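Local coordinates for endoribonuclease ToxN (Pectobacterium atrosepticum, PDB 2XDB), which acts as the toxic endoribonuclease of a type III toxin-antitoxin system, cleaving between the second and third adenine of AAA(U/G) sequences, and binds repeats of the ToxI RNA, at residues R136-V139 and L140-K143; K9-E12 and Y13-F17; P91-E94 and A95-S98; Q117-F120 and I121-N124; S125-I128 and A129-D133. One frame throughout, in Å; residues are numbered along the deposited sequence.

Overall arrangement
Interactions 5 and 1 lie on one helix, 125-140, with centres about 15 Å apart: the first covers its opening turns, the second its C-terminal end. Interaction 4 closes the preceding helix, 109-123, and touches interaction 5 where Ile121 CG2 meets Ile128 CD1 at 3.8 Å. Interaction 2 lies on the opposite side of the chain's centre from interactions 4 and 5; its helix 8-17 packs on 91-98 (interaction 3), and Tyr10 OH reaches Pro91 O at 2.9 Å, probably as a hydrogen bond. ToxI RNA touches interactions 1 and 2, whose centres are about 22 Å apart, whereas the nearest atoms of interaction 3 remain about 12 Å from it.

Interaction 1: residues R136-V139 and L140-K143; sequences RNLV and LQGK. With nucleotides of chain B.
Leu138 overlaps two side chains of the following turn through a single methyl, CD2, which meets Gln141 OE1 at 3.7 Å and Lys143 CD at 4.0 Å. Both partners cross it at a slant. Gln141 has CG anti to its carbonyl carbon (chi1 -66°), a setting that lays CG against Asn137 O. Further round the helix, Leu140 CD1 sits 4.2 Å above one face of the Arg136 guanidinium, displaced toward the rim, while NE of that group forms a salt bridge with Glu154. The backbone here ends helix 125-140 in a Schellman motif. Leu140 N and Gln141 N still bond in the regular way to Arg136 O and Asn137 O; then Gly142 turns to positive phi (72°), and two bonds run back into the last turn. Lys143 N binds Leu138 O at 2.9 Å. Gly142 N binds Val139 O at 3.1 Å, coming from above the carbonyl plane. RNA covers part of this helix end: Leu138 and Lys143 each pack on a uracil base, and Asn137 ND2 gives a weak hydrogen bond of 3.3 Å to OP2 of U21 of chain B. A bound cobalt ion lies about 4 Å from the side chain of Gln141.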
loop_
_atom_site.group_PDB
_atom_site.type_symbol
_atom_site.label_atom_id
_atom_site.label_comp_id
_atom_site.label_asym_id
_atom_site.label_seq_id
_atom_site.Cartn_x
_atom_site.Cartn_y
_atom_site.Cartn_z
ATOM N N ARG A 136 -2.126 12.190 -4.417
ATOM C CA ARG A 136 -2.837 12.042 -5.680
ATOM C C ARG A 136 -3.145 13.411 -6.279
ATOM O O ARG A 136 -3.025 13.601 -7.483
ATOM C CB ARG A 136 -4.106 11.219 -5.471
ATOM C CG ARG A 136 -5.043 11.120 -6.645
ATOM C CD ARG A 136 -6.288 10.312 -6.235
ATOM N NE ARG A 136 -7.214 10.131 -7.339
ATOM C CZ ARG A 136 -8.190 10.977 -7.642
ATOM N NH1 ARG A 136 -8.387 12.057 -6.903
ATOM N NH2 ARG A 136 -8.975 10.740 -8.687
ATOM N N ASN A 137 -3.517 14.375 -5.444
ATOM C CA ASN A 137 -3.783 15.718 -5.947
ATOM C C ASN A 137 -2.565 16.299 -6.658
ATOM O O ASN A 137 -2.658 16.760 -7.791
ATOM C CB ASN A 137 -4.218 16.643 -4.821
ATOM C CG ASN A 137 -5.619 16.368 -4.368
ATOM O OD1 ASN A 137 -6.426 15.828 -5.126
ATOM N ND2 ASN A 137 -5.930 16.736 -3.121
ATOM N N LEU A 138 -1.419 16.258 -5.988
ATOM C CA LEU A 138 -0.181 16.716 -6.588
ATOM C C LEU A 138 0.097 15.997 -7.899
ATOM O O LEU A 138 0.538 16.620 -8.868
ATOM C CB LEU A 138 0.983 16.546 -5.618
ATOM C CG LEU A 138 0.868 17.420 -4.357
ATOM C CD1 LEU A 138 2.076 17.293 -3.458
ATOM C CD2 LEU A 138 0.692 18.856 -4.749
ATOM N N VAL A 139 -0.173 14.698 -7.958
ATOM C CA VAL A 139 0.122 13.979 -9.189
ATOM C C VAL A 139 -0.824 14.419 -10.315
ATOM O O VAL A 139 -0.395 14.586 -11.455
ATOM C CB VAL A 139 0.165 12.446 -8.988
ATOM C CG1 VAL A 139 0.193 11.724 -10.312
ATOM C CG2 VAL A 139 1.384 12.061 -8.197
ATOM N N LEU A 140 -2.096 14.644 -9.993
ATOM C CA LEU A 140 -3.033 15.169 -10.987
ATOM C C LEU A 140 -2.569 16.494 -11.519
ATOM O O LEU A 140 -2.767 16.792 -12.689
ATOM C CB LEU A 140 -4.425 15.389 -10.410
ATOM C CG LEU A 140 -5.199 14.155 -10.003
ATOM C CD1 LEU A 140 -6.671 14.491 -10.051
ATOM C CD2 LEU A 140 -4.869 13.010 -10.927
ATOM N N GLN A 141 -1.984 17.310 -10.649
ATOM C CA GLN A 141 -1.605 18.671 -11.030
ATOM C C GLN A 141 -0.299 18.699 -11.794
ATOM O O GLN A 141 0.165 19.764 -12.189
ATOM C CB GLN A 141 -1.448 19.558 -9.803
ATOM C CG GLN A 141 -2.719 19.813 -9.059
ATOM C CD GLN A 141 -2.490 20.716 -7.888
ATOM O OE1 GLN A 141 -1.926 20.307 -6.873
ATOM N NE2 GLN A 141 -2.905 21.964 -8.022
ATOM N N GLY A 142 0.299 17.530 -11.986
ATOM C CA GLY A 142 1.575 17.448 -12.658
ATOM C C GLY A 142 2.717 17.964 -11.804
ATOM O O GLY A 142 3.746 18.364 -12.335
ATOM N N LYS A 143 2.547 17.948 -10.484
ATOM C CA LYS A 143 3.560 18.488 -9.594
ATOM C C LYS A 143 4.483 17.428 -9.004
ATOM O O LYS A 143 5.475 17.762 -8.365
ATOM C CB LYS A 143 2.919 19.286 -8.462
ATOM C CG LYS A 143 2.521 20.715 -8.811
ATOM C CD LYS A 143 1.888 21.388 -7.591
ATOM C CE LYS A 143 1.638 22.865 -7.817
ATOM N NZ LYS A 143 0.825 23.094 -9.035
ATOM P P U B 21 -4.258 19.812 -1.414
ATOM O OP1 U B 21 -3.884 18.950 -0.257
ATOM O OP2 U B 21 -3.993 19.325 -2.792
ATOM O "O5'" U B 21 -5.786 20.232 -1.276
ATOM C "C5'" U B 21 -6.395 21.105 -2.221
ATOM C "C4'" U B 21 -7.371 22.074 -1.588
ATOM O "O4'" U B 21 -8.397 21.358 -0.841
ATOM C "C3'" U B 21 -6.782 23.102 -0.622
ATOM O "O3'" U B 21 -7.492 24.334 -0.771
ATOM C "C2'" U B 21 -7.127 22.505 0.740
ATOM O "O2'" U B 21 -7.157 23.439 1.795
ATOM C "C1'" U B 21 -8.512 21.932 0.449
ATOM N N1 U B 21 -9.125 20.965 1.410
ATOM C C2 U B 21 -8.390 20.339 2.409
ATOM O O2 U B 21 -7.198 20.513 2.604
ATOM N N3 U B 21 -9.115 19.474 3.201
ATOM C C4 U B 21 -10.460 19.164 3.112
ATOM O O4 U B 21 -10.964 18.361 3.903
ATOM C C5 U B 21 -11.149 19.846 2.061
ATOM C C6 U B 21 -10.472 20.694 1.276
#

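Interaction 2: residues K9-E12 and Y13-F17; sequences KYIE and YLKEF
Leu14 is laid over one face of the Tyr10 ring, its CG 3.9 Å above the ring plane and shifted toward the rim in a CH-pi contact. The same leucine brings CD1 against CE2 and CZ, so the isobutyl group follows the side of the ring that leads to the hydroxyl. One residue on, Ile11 CG2 meets the aliphatic part of Lys15, with CE at 3.7 Å. Glu12 runs beside Lys15 in the same direction, yet Glu12 OE2 and Lys15 NZ stay 6.0 Å apart; the ammonium instead bonds to Asn23 OD1 and Val21 O, and Lys15 also packs on an adenine base of the RNA. Behind these side chains stand the successive i to i+4 bonds of an alpha-helix. The bond from Leu14 N to Tyr10 O is 3.0 Å long and nearly straight (169°), which ties together the successive turns that carry the CH-pi pair. Tyr10 has CG anti to N (chi1 -171°), directing its ring toward strand 80-91, with Pro91 O as partner of the hydroxyl; Tyr13 OH bonds to Lys156 O. Helix 8-17 thus lies with Ile11 and Leu14 on Ile90 of strand 80-91, Phe17 against helix 150-156, and Phe160 meeting both tyrosine rings.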
loop_
_atom_site.group_PDB
_atom_site.type_symbol
_atom_site.label_atom_id
_atom_site.label_comp_id
_atom_site.label_asym_id
_atom_site.label_seq_id
_atom_site.Cartn_x
_atom_site.Cartn_y
_atom_site.Cartn_z
ATOM N N LYS A 9 -3.498 -11.852 -11.230
ATOM C CA LYS A 9 -4.102 -11.565 -12.521
ATOM C C LYS A 9 -4.389 -10.069 -12.627
ATOM O O LYS A 9 -4.044 -9.435 -13.622
ATOM C CB LYS A 9 -5.372 -12.401 -12.719
ATOM C CG LYS A 9 -5.273 -13.801 -12.113
ATOM C CD LYS A 9 -5.338 -13.742 -10.570
ATOM C CE LYS A 9 -4.655 -14.936 -9.890
ATOM N NZ LYS A 9 -4.828 -14.900 -8.407
ATOM N N TYR A 10 -4.991 -9.514 -11.577
ATOM C CA TYR A 10 -5.274 -8.087 -11.502
ATOM C C TYR A 10 -4.000 -7.239 -11.520
ATOM O O TYR A 10 -3.905 -6.266 -12.265
ATOM C CB TYR A 10 -6.099 -7.767 -10.254
ATOM C CG TYR A 10 -6.603 -6.346 -10.223
ATOM C CD1 TYR A 10 -7.591 -5.925 -11.096
ATOM C CD2 TYR A 10 -6.091 -5.425 -9.325
ATOM C CE1 TYR A 10 -8.053 -4.627 -11.073
ATOM C CE2 TYR A 10 -6.554 -4.126 -9.289
ATOM C CZ TYR A 10 -7.526 -3.731 -10.167
ATOM O OH TYR A 10 -7.986 -2.437 -10.143
ATOM N N ILE A 11 -3.018 -7.596 -10.701
ATOM C CA ILE A 11 -1.752 -6.876 -10.716
ATOM C C ILE A 11 -1.126 -6.918 -12.115
ATOM O O ILE A 11 -0.646 -5.901 -12.629
ATOM C CB ILE A 11 -0.755 -7.462 -9.725
ATOM C CG1 ILE A 11 -1.207 -7.212 -8.289
ATOM C CG2 ILE A 11 0.611 -6.843 -9.940
ATOM C CD1 ILE A 11 -1.094 -5.780 -7.848
ATOM N N GLU A 12 -1.126 -8.093 -12.734
ATOM C CA GLU A 12 -0.537 -8.219 -14.058
ATOM C C GLU A 12 -1.285 -7.322 -15.039
ATOM O O GLU A 12 -0.686 -6.688 -15.906
ATOM C CB GLU A 12 -0.530 -9.675 -14.537
ATOM C CG GLU A 12 0.249 -10.646 -13.639
ATOM C CD GLU A 12 1.705 -10.235 -13.410
ATOM O OE1 GLU A 12 2.220 -10.466 -12.291
ATOM O OE2 GLU A 12 2.335 -9.686 -14.344
ATOM N N TYR A 13 -2.598 -7.252 -14.899
ATOM C CA TYR A 13 -3.373 -6.435 -15.819
ATOM C C TYR A 13 -2.984 -4.961 -15.666
ATOM O O TYR A 13 -2.555 -4.331 -16.628
ATOM C CB TYR A 13 -4.869 -6.689 -15.637
ATOM C CG TYR A 13 -5.763 -5.696 -16.325
ATOM C CD1 TYR A 13 -5.855 -5.659 -17.705
ATOM C CD2 TYR A 13 -6.533 -4.799 -15.587
ATOM C CE1 TYR A 13 -6.682 -4.755 -18.340
ATOM C CE2 TYR A 13 -7.358 -3.894 -16.207
ATOM C CZ TYR A 13 -7.426 -3.878 -17.587
ATOM O OH TYR A 13 -8.247 -2.978 -18.215
ATOM N N LEU A 14 -3.078 -4.423 -14.455
ATOM C CA LEU A 14 -2.640 -3.043 -14.241
ATOM C C LEU A 14 -1.173 -2.841 -14.689
ATOM O O LEU A 14 -0.824 -1.799 -15.252
ATOM C CB LEU A 14 -2.833 -2.607 -12.781
ATOM C CG LEU A 14 -4.223 -2.699 -12.145
ATOM C CD1 LEU A 14 -4.173 -2.276 -10.669
ATOM C CD2 LEU A 14 -5.250 -1.859 -12.906
ATOM N N LYS A 15 -0.317 -3.832 -14.445
ATOM C CA LYS A 15 1.083 -3.719 -14.880
ATOM C C LYS A 15 1.214 -3.460 -16.383
ATOM O O LYS A 15 2.190 -2.868 -16.825
ATOM C CB LYS A 15 1.899 -4.950 -14.487
ATOM C CG LYS A 15 2.606 -4.825 -13.156
ATOM C CD LYS A 15 3.135 -6.176 -12.689
ATOM C CE LYS A 15 3.953 -6.042 -11.407
ATOM N NZ LYS A 15 5.078 -5.077 -11.573
ATOM N N GLU A 16 0.232 -3.891 -17.168
ATOM C CA GLU A 16 0.250 -3.587 -18.594
ATOM C C GLU A 16 0.308 -2.089 -18.842
ATOM O O GLU A 16 0.942 -1.643 -19.791
ATOM C CB GLU A 16 -0.980 -4.148 -19.296
ATOM C CG GLU A 16 -1.052 -5.648 -19.346
ATOM C CD GLU A 16 -2.329 -6.126 -20.004
ATOM O OE1 GLU A 16 -2.873 -5.393 -20.860
ATOM O OE2 GLU A 16 -2.792 -7.235 -19.661
ATOM N N PHE A 17 -0.358 -1.316 -17.986
ATOM C CA PHE A 17 -0.535 0.121 -18.212
ATOM C C PHE A 17 0.486 0.972 -17.486
ATOM O O PHE A 17 0.828 2.060 -17.939
ATOM C CB PHE A 17 -1.933 0.544 -17.791
ATOM C CG PHE A 17 -3.004 -0.154 -18.538
ATOM C CD1 PHE A 17 -3.388 0.289 -19.786
ATOM C CD2 PHE A 17 -3.615 -1.269 -18.008
ATOM C CE1 PHE A 17 -4.377 -0.361 -20.487
ATOM C CE2 PHE A 17 -4.605 -1.930 -18.705
ATOM C CZ PHE A 17 -4.987 -1.473 -19.943
#

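Interaction 3: residues P91-E94 and A95-S98; sequences PIIE and AEVS. With SO4 (sulfate ion), chain C.
The flat carbonyl groups of Ile93 and Glu94 are both approached from above their planes. Glu96 N stands 51° out of the Ile93 carbonyl plane in a hydrogen bond of 3.0 Å to Ile93 O. Val97 N lies 65° out of the Glu94 plane and bonds to Glu94 O at 3.3 Å. The i to i+3 spacing of both bonds marks a short 3-10 turn, here joining strand 80-91 to strand 97-99. This is consistent with the SH3 clan to which the family belongs, since SH3 domains commonly carry a 3-10 turn before their last strand. The turn brings Ile92 and Val97 together about at right angles, with Val97 CG2 touching Ile92 CB at 3.9 Å. Both pack on Ile6 and Leu48 of neighbouring strands. At the turn's entry, Glu94 N points to a sulfate ion, probably from the crystallisation liquor, making weak hydrogen bonds to O3 (3.3 Å) and O4 (3.4 Å). Glu94 OE2 has a salt-bridge partner in Lys46. A chi1 of -61°, CG anti to the carbonyl carbon, sets Glu96 CG 4.2 Å from Ile93 CB; the bend at chi2 turns the carboxylate, whose OE2 bonds with Ser7 OG.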
loop_
_atom_site.group_PDB
_atom_site.type_symbol
_atom_site.label_atom_id
_atom_site.label_comp_id
_atom_site.label_asym_id
_atom_site.label_seq_id
_atom_site.Cartn_x
_atom_site.Cartn_y
_atom_site.Cartn_z
ATOM N N PRO A 91 -5.765 1.677 -7.607
ATOM C CA PRO A 91 -7.205 1.530 -7.411
ATOM C C PRO A 91 -7.519 0.045 -7.489
ATOM O O PRO A 91 -6.835 -0.656 -8.228
ATOM C CB PRO A 91 -7.787 2.260 -8.611
ATOM C CG PRO A 91 -6.734 2.128 -9.672
ATOM C CD PRO A 91 -5.419 2.126 -8.965
ATOM N N ILE A 92 -8.492 -0.439 -6.727
ATOM C CA ILE A 92 -8.786 -1.869 -6.729
ATOM C C ILE A 92 -10.240 -2.178 -7.040
ATOM O O ILE A 92 -11.118 -1.336 -6.896
ATOM C CB ILE A 92 -8.425 -2.538 -5.393
ATOM C CG1 ILE A 92 -9.217 -1.914 -4.242
ATOM C CG2 ILE A 92 -6.943 -2.421 -5.132
ATOM C CD1 ILE A 92 -10.493 -2.650 -3.919
ATOM N N ILE A 93 -10.465 -3.403 -7.483
ATOM C CA ILE A 93 -11.786 -3.980 -7.662
ATOM C C ILE A 93 -12.002 -4.932 -6.483
ATOM O O ILE A 93 -11.129 -5.745 -6.174
ATOM C CB ILE A 93 -11.803 -4.801 -8.951
ATOM C CG1 ILE A 93 -11.605 -3.899 -10.156
ATOM C CG2 ILE A 93 -13.086 -5.561 -9.095
ATOM C CD1 ILE A 93 -11.440 -4.680 -11.439
ATOM N N GLU A 94 -13.147 -4.854 -5.816
ATOM C CA GLU A 94 -13.320 -5.644 -4.586
ATOM C C GLU A 94 -13.168 -7.156 -4.772
ATOM O O GLU A 94 -12.627 -7.832 -3.903
ATOM C CB GLU A 94 -14.633 -5.308 -3.882
ATOM C CG GLU A 94 -14.845 -3.814 -3.757
ATOM C CD GLU A 94 -15.410 -3.386 -2.418
ATOM O OE1 GLU A 94 -15.269 -4.134 -1.422
ATOM O OE2 GLU A 94 -15.981 -2.278 -2.368
ATOM N N ALA A 95 -13.631 -7.678 -5.902
ATOM C CA ALA A 95 -13.507 -9.106 -6.182
ATOM C C ALA A 95 -12.075 -9.574 -6.412
ATOM O O ALA A 95 -11.809 -10.766 -6.328
ATOM C CB ALA A 95 -14.370 -9.502 -7.373
ATOM N N GLU A 96 -11.159 -8.658 -6.727
ATOM C CA GLU A 96 -9.774 -9.053 -6.984
ATOM C C GLU A 96 -8.885 -8.857 -5.753
ATOM O O GLU A 96 -7.655 -8.972 -5.812
ATOM C CB GLU A 96 -9.213 -8.287 -8.171
ATOM C CG GLU A 96 -9.958 -8.529 -9.465
ATOM C CD GLU A 96 -10.226 -9.995 -9.727
ATOM O OE1 GLU A 96 -11.332 -10.316 -10.217
ATOM O OE2 GLU A 96 -9.343 -10.826 -9.444
ATOM N N VAL A 97 -9.529 -8.593 -4.623
ATOM C CA VAL A 97 -8.834 -8.208 -3.414
ATOM C C VAL A 97 -9.288 -9.070 -2.252
ATOM O O VAL A 97 -10.385 -9.596 -2.268
ATOM C CB VAL A 97 -9.131 -6.750 -3.120
ATOM C CG1 VAL A 97 -9.553 -6.558 -1.684
ATOM C CG2 VAL A 97 -7.942 -5.898 -3.512
ATOM N N SER A 98 -8.456 -9.224 -1.233
ATOM C CA SER A 98 -8.809 -10.174 -0.192
ATOM C C SER A 98 -8.151 -9.886 1.154
ATOM O O SER A 98 -6.924 -9.839 1.249
ATOM C CB SER A 98 -8.457 -11.580 -0.662
ATOM O OG SER A 98 -8.843 -12.532 0.301
HETATM S S SO4 C . -16.416 -2.774 -6.441
HETATM O O1 SO4 C . -17.295 -2.182 -7.442
HETATM O O2 SO4 C . -16.996 -2.548 -5.121
HETATM O O3 SO4 C . -16.293 -4.211 -6.682
HETATM O O4 SO4 C . -15.098 -2.149 -6.513
#

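Interaction 4: residues Q117-F120 and I121-N124; sequences QLQF and IRAN
Ile121 lies along the carbonyl of Gln117: its N bonds to Gln117 O at 2.8 Å, and CG1 rests on the same oxygen. Arg122 follows with N bonded to Leu118 O, while its side chain doubles back along the helix through a bend about the CG-CD bond (chi3 77°). The guanidinium thereby runs almost parallel to the Gln119 amide, the planes 8° apart, although the touching atoms are NH1 and Gln119 CG at 3.5 Å; Gln119 CA lies over its face. Ala123 N reaches Gln119 O from above the carbonyl plane. Asn124 closes the turn. Its ND2 gives a hydrogen bond of 3.0 Å to Phe120 O, and Asn124 N adds a weak one to the same oxygen. Asn124 ND2 also stands 3.4 Å above one face of the Phe120 ring, offset toward the rim, with the amide inclined to the ring. Although Asn124 occupies the N-cap position of the next helix, its side chain makes no capping bond there. Helix 109-123 rests on the sheet through Gln117 and Phe120 on Leu71 of strand 69-73 and Leu118 on Phe3 of strand 3-6; just past the helix, Asn124 touches Phe69 of strand 69-73, and helix 125-140 follows.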
loop_
_atom_site.group_PDB
_atom_site.type_symbol
_atom_site.label_atom_id
_atom_site.label_comp_id
_atom_site.label_asym_id
_atom_site.label_seq_id
_atom_site.Cartn_x
_atom_site.Cartn_y
_atom_site.Cartn_z
ATOM N N GLN A 117 2.331 -3.480 13.569
ATOM C CA GLN A 117 2.077 -2.562 12.482
ATOM C C GLN A 117 0.665 -1.973 12.554
ATOM O O GLN A 117 0.480 -0.751 12.407
ATOM C CB GLN A 117 2.319 -3.256 11.145
ATOM C CG GLN A 117 3.782 -3.403 10.793
ATOM C CD GLN A 117 3.985 -4.199 9.515
ATOM O OE1 GLN A 117 3.271 -5.169 9.261
ATOM N NE2 GLN A 117 4.966 -3.796 8.704
ATOM N N LEU A 118 -0.323 -2.841 12.777
ATOM C CA LEU A 118 -1.732 -2.433 12.764
ATOM C C LEU A 118 -1.948 -1.341 13.798
ATOM O O LEU A 118 -2.597 -0.329 13.536
ATOM C CB LEU A 118 -2.637 -3.618 13.091
ATOM C CG LEU A 118 -3.990 -3.766 12.406
ATOM C CD1 LEU A 118 -4.977 -4.382 13.371
ATOM C CD2 LEU A 118 -4.514 -2.450 11.896
ATOM N N GLN A 119 -1.389 -1.549 14.982
ATOM C CA GLN A 119 -1.642 -0.630 16.071
ATOM C C GLN A 119 -1.062 0.722 15.729
ATOM O O GLN A 119 -1.620 1.753 16.090
ATOM C CB GLN A 119 -1.049 -1.136 17.379
ATOM C CG GLN A 119 -1.551 -0.369 18.587
ATOM C CD GLN A 119 -0.696 -0.598 19.808
ATOM O OE1 GLN A 119 -0.144 -1.687 20.003
ATOM N NE2 GLN A 119 -0.579 0.427 20.643
ATOM N N PHE A 120 0.063 0.727 15.031
ATOM C CA PHE A 120 0.660 1.998 14.663
ATOM C C PHE A 120 -0.153 2.666 13.555
ATOM O O PHE A 120 -0.520 3.838 13.659
ATOM C CB PHE A 120 2.103 1.817 14.240
ATOM C CG PHE A 120 2.783 3.099 13.925
ATOM C CD1 PHE A 120 3.035 3.460 12.615
ATOM C CD2 PHE A 120 3.146 3.962 14.934
ATOM C CE1 PHE A 120 3.650 4.651 12.323
ATOM C CE2 PHE A 120 3.768 5.148 14.652
ATOM C CZ PHE A 120 4.021 5.494 13.342
ATOM N N ILE A 121 -0.435 1.906 12.501
ATOM C CA ILE A 121 -1.286 2.373 11.415
ATOM C C ILE A 121 -2.633 2.925 11.906
ATOM O O ILE A 121 -3.051 4.010 11.511
ATOM C CB ILE A 121 -1.561 1.245 10.424
ATOM C CG1 ILE A 121 -0.283 0.863 9.675
ATOM C CG2 ILE A 121 -2.649 1.655 9.488
ATOM C CD1 ILE A 121 -0.418 -0.356 8.821
ATOM N N ARG A 122 -3.324 2.171 12.752
ATOM C CA ARG A 122 -4.611 2.620 13.256
ATOM C C ARG A 122 -4.501 3.952 14.007
ATOM O O ARG A 122 -5.306 4.844 13.815
ATOM C CB ARG A 122 -5.234 1.566 14.154
ATOM C CG ARG A 122 -6.468 2.059 14.882
ATOM C CD ARG A 122 -7.089 0.976 15.775
ATOM N NE ARG A 122 -6.355 0.768 17.022
ATOM C CZ ARG A 122 -5.658 -0.333 17.282
ATOM N NH1 ARG A 122 -5.015 -0.468 18.429
ATOM N NH2 ARG A 122 -5.609 -1.310 16.388
ATOM N N ALA A 123 -3.491 4.089 14.850
ATOM C CA ALA A 123 -3.291 5.320 15.595
ATOM C C ALA A 123 -2.954 6.472 14.666
ATOM O O ALA A 123 -3.070 7.629 15.042
ATOM C CB ALA A 123 -2.185 5.138 16.646
ATOM N N ASN A 124 -2.541 6.162 13.450
ATOM C CA ASN A 124 -2.219 7.206 12.486
ATOM C C ASN A 124 -3.068 7.174 11.224
ATOM O O ASN A 124 -2.699 7.774 10.210
ATOM C CB ASN A 124 -0.760 7.105 12.094
ATOM C CG ASN A 124 0.146 7.528 13.195
ATOM O OD1 ASN A 124 0.290 8.718 13.453
ATOM N ND2 ASN A 124 0.760 6.560 13.872
#

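Interaction 5: residues S125-I128 and A129-D133; sequences SDKI and ASKSD
Ser125 O receives Ala129 N at 3.0 Å, the first of a regular ladder of i to i+4 hydrogen bonds that makes 125-133 the opening turns of alpha-helix 125-140. Ala129 CB lies beside the same oxygen, at 3.7 Å. Asp126 O takes the next rung from Ser130 N at 2.9 Å, and Ser130 CB packs against that carbonyl at 3.3 Å. Lys127 contributes the main side-chain contact: its CG meets Lys131 CE at 3.8 Å as the two chains run side by side in the same direction. Contact is confined to their aliphatic parts. Lys127 is bent at chi3 (-54°), whereas Lys131 stays extended as far as CD, with a bend about CD-CE (chi4 -80°) that carries NZ to Ser65 O and Glu63 O, to both of which it is hydrogen-bonded. Lys131 N in turn bonds to Lys127 O. Both lysines, together with Ile128, touch Phe69 of strand 69-73. Ile128 is buried toward the sheet, its side chain on Val39 and Ile84 of strands 35-42 and 80-91, and Ser132 touches both strands as well, on Val39, Leu40 and Leu86. The buried serine hydroxyl is satisfied within the helix: Ser132 OG donates to Ile128 O at 3.0 Å, while Ser132 N reaches that oxygen at 3.1 Å from the opposite face of the carbonyl plane.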
loop_
_atom_site.group_PDB
_atom_site.type_symbol
_atom_site.label_atom_id
_atom_site.label_comp_id
_atom_site.label_asym_id
_atom_site.label_seq_id
_atom_site.Cartn_x
_atom_site.Cartn_y
_atom_site.Cartn_z
ATOM N N SER A 125 -4.201 6.479 11.276
ATOM C CA SER A 125 -4.982 6.284 10.072
ATOM C C SER A 125 -5.290 7.604 9.341
ATOM O O SER A 125 -5.258 7.656 8.115
ATOM C CB SER A 125 -6.252 5.518 10.385
ATOM O OG SER A 125 -7.203 6.394 10.929
ATOM N N ASP A 126 -5.556 8.674 10.078
ATOM C CA ASP A 126 -5.919 9.933 9.430
ATOM C C ASP A 126 -4.740 10.582 8.717
ATOM O O ASP A 126 -4.868 11.093 7.599
ATOM C CB ASP A 126 -6.554 10.897 10.427
ATOM C CG ASP A 126 -7.933 10.441 10.876
ATOM O OD1 ASP A 126 -8.588 9.678 10.126
ATOM O OD2 ASP A 126 -8.367 10.839 11.980
ATOM N N LYS A 127 -3.588 10.562 9.367
ATOM C CA LYS A 127 -2.382 11.057 8.737
ATOM C C LYS A 127 -2.170 10.330 7.414
ATOM O O LYS A 127 -1.888 10.947 6.389
ATOM C CB LYS A 127 -1.194 10.847 9.658
ATOM C CG LYS A 127 0.069 11.465 9.151
ATOM C CD LYS A 127 1.123 11.493 10.242
ATOM C CE LYS A 127 0.608 12.163 11.498
ATOM N NZ LYS A 127 1.715 12.318 12.472
ATOM N N ILE A 128 -2.341 9.012 7.439
ATOM C CA ILE A 128 -2.133 8.204 6.253
ATOM C C ILE A 128 -3.091 8.565 5.126
ATOM O O ILE A 128 -2.675 8.720 3.983
ATOM C CB ILE A 128 -2.243 6.717 6.559
ATOM C CG1 ILE A 128 -1.083 6.286 7.461
ATOM C CG2 ILE A 128 -2.238 5.929 5.255
ATOM C CD1 ILE A 128 -1.284 4.917 8.125
ATOM N N ALA A 129 -4.371 8.713 5.449
ATOM C CA ALA A 129 -5.360 9.068 4.439
ATOM C C ALA A 129 -5.107 10.466 3.888
ATOM O O ALA A 129 -5.323 10.739 2.715
ATOM C CB ALA A 129 -6.772 8.958 5.010
ATOM N N SER A 130 -4.642 11.359 4.746
ATOM C CA SER A 130 -4.426 12.728 4.328
ATOM C C SER A 130 -3.228 12.824 3.397
ATOM O O SER A 130 -3.247 13.566 2.424
ATOM C CB SER A 130 -4.241 13.624 5.538
ATOM O OG SER A 130 -3.677 14.855 5.131
ATOM N N LYS A 131 -2.179 12.064 3.688
ATOM C CA LYS A 131 -1.039 12.017 2.784
ATOM C C LYS A 131 -1.441 11.428 1.439
ATOM O O LYS A 131 -0.976 11.887 0.406
ATOM C CB LYS A 131 0.102 11.213 3.384
ATOM C CG LYS A 131 0.846 11.930 4.482
ATOM C CD LYS A 131 1.766 10.979 5.205
ATOM C CE LYS A 131 2.542 11.691 6.284
ATOM N NZ LYS A 131 3.677 12.399 5.669
ATOM N N SER A 132 -2.308 10.418 1.451
ATOM C CA SER A 132 -2.715 9.773 0.207
ATOM C C SER A 132 -3.453 10.763 -0.677
ATOM O O SER A 132 -3.191 10.860 -1.870
ATOM C CB SER A 132 -3.590 8.555 0.482
ATOM O OG SER A 132 -2.869 7.580 1.213
ATOM N N ASP A 133 -4.369 11.508 -0.073
ATOM C CA ASP A 133 -5.178 12.468 -0.795
ATOM C C ASP A 133 -4.294 13.540 -1.418
ATOM O O ASP A 133 -4.477 13.908 -2.580
ATOM C CB ASP A 133 -6.209 13.105 0.140
ATOM C CG ASP A 133 -7.175 14.043 -0.590
ATOM O OD1 ASP A 133 -7.626 13.697 -1.701
ATOM O OD2 ASP A 133 -7.493 15.126 -0.048
#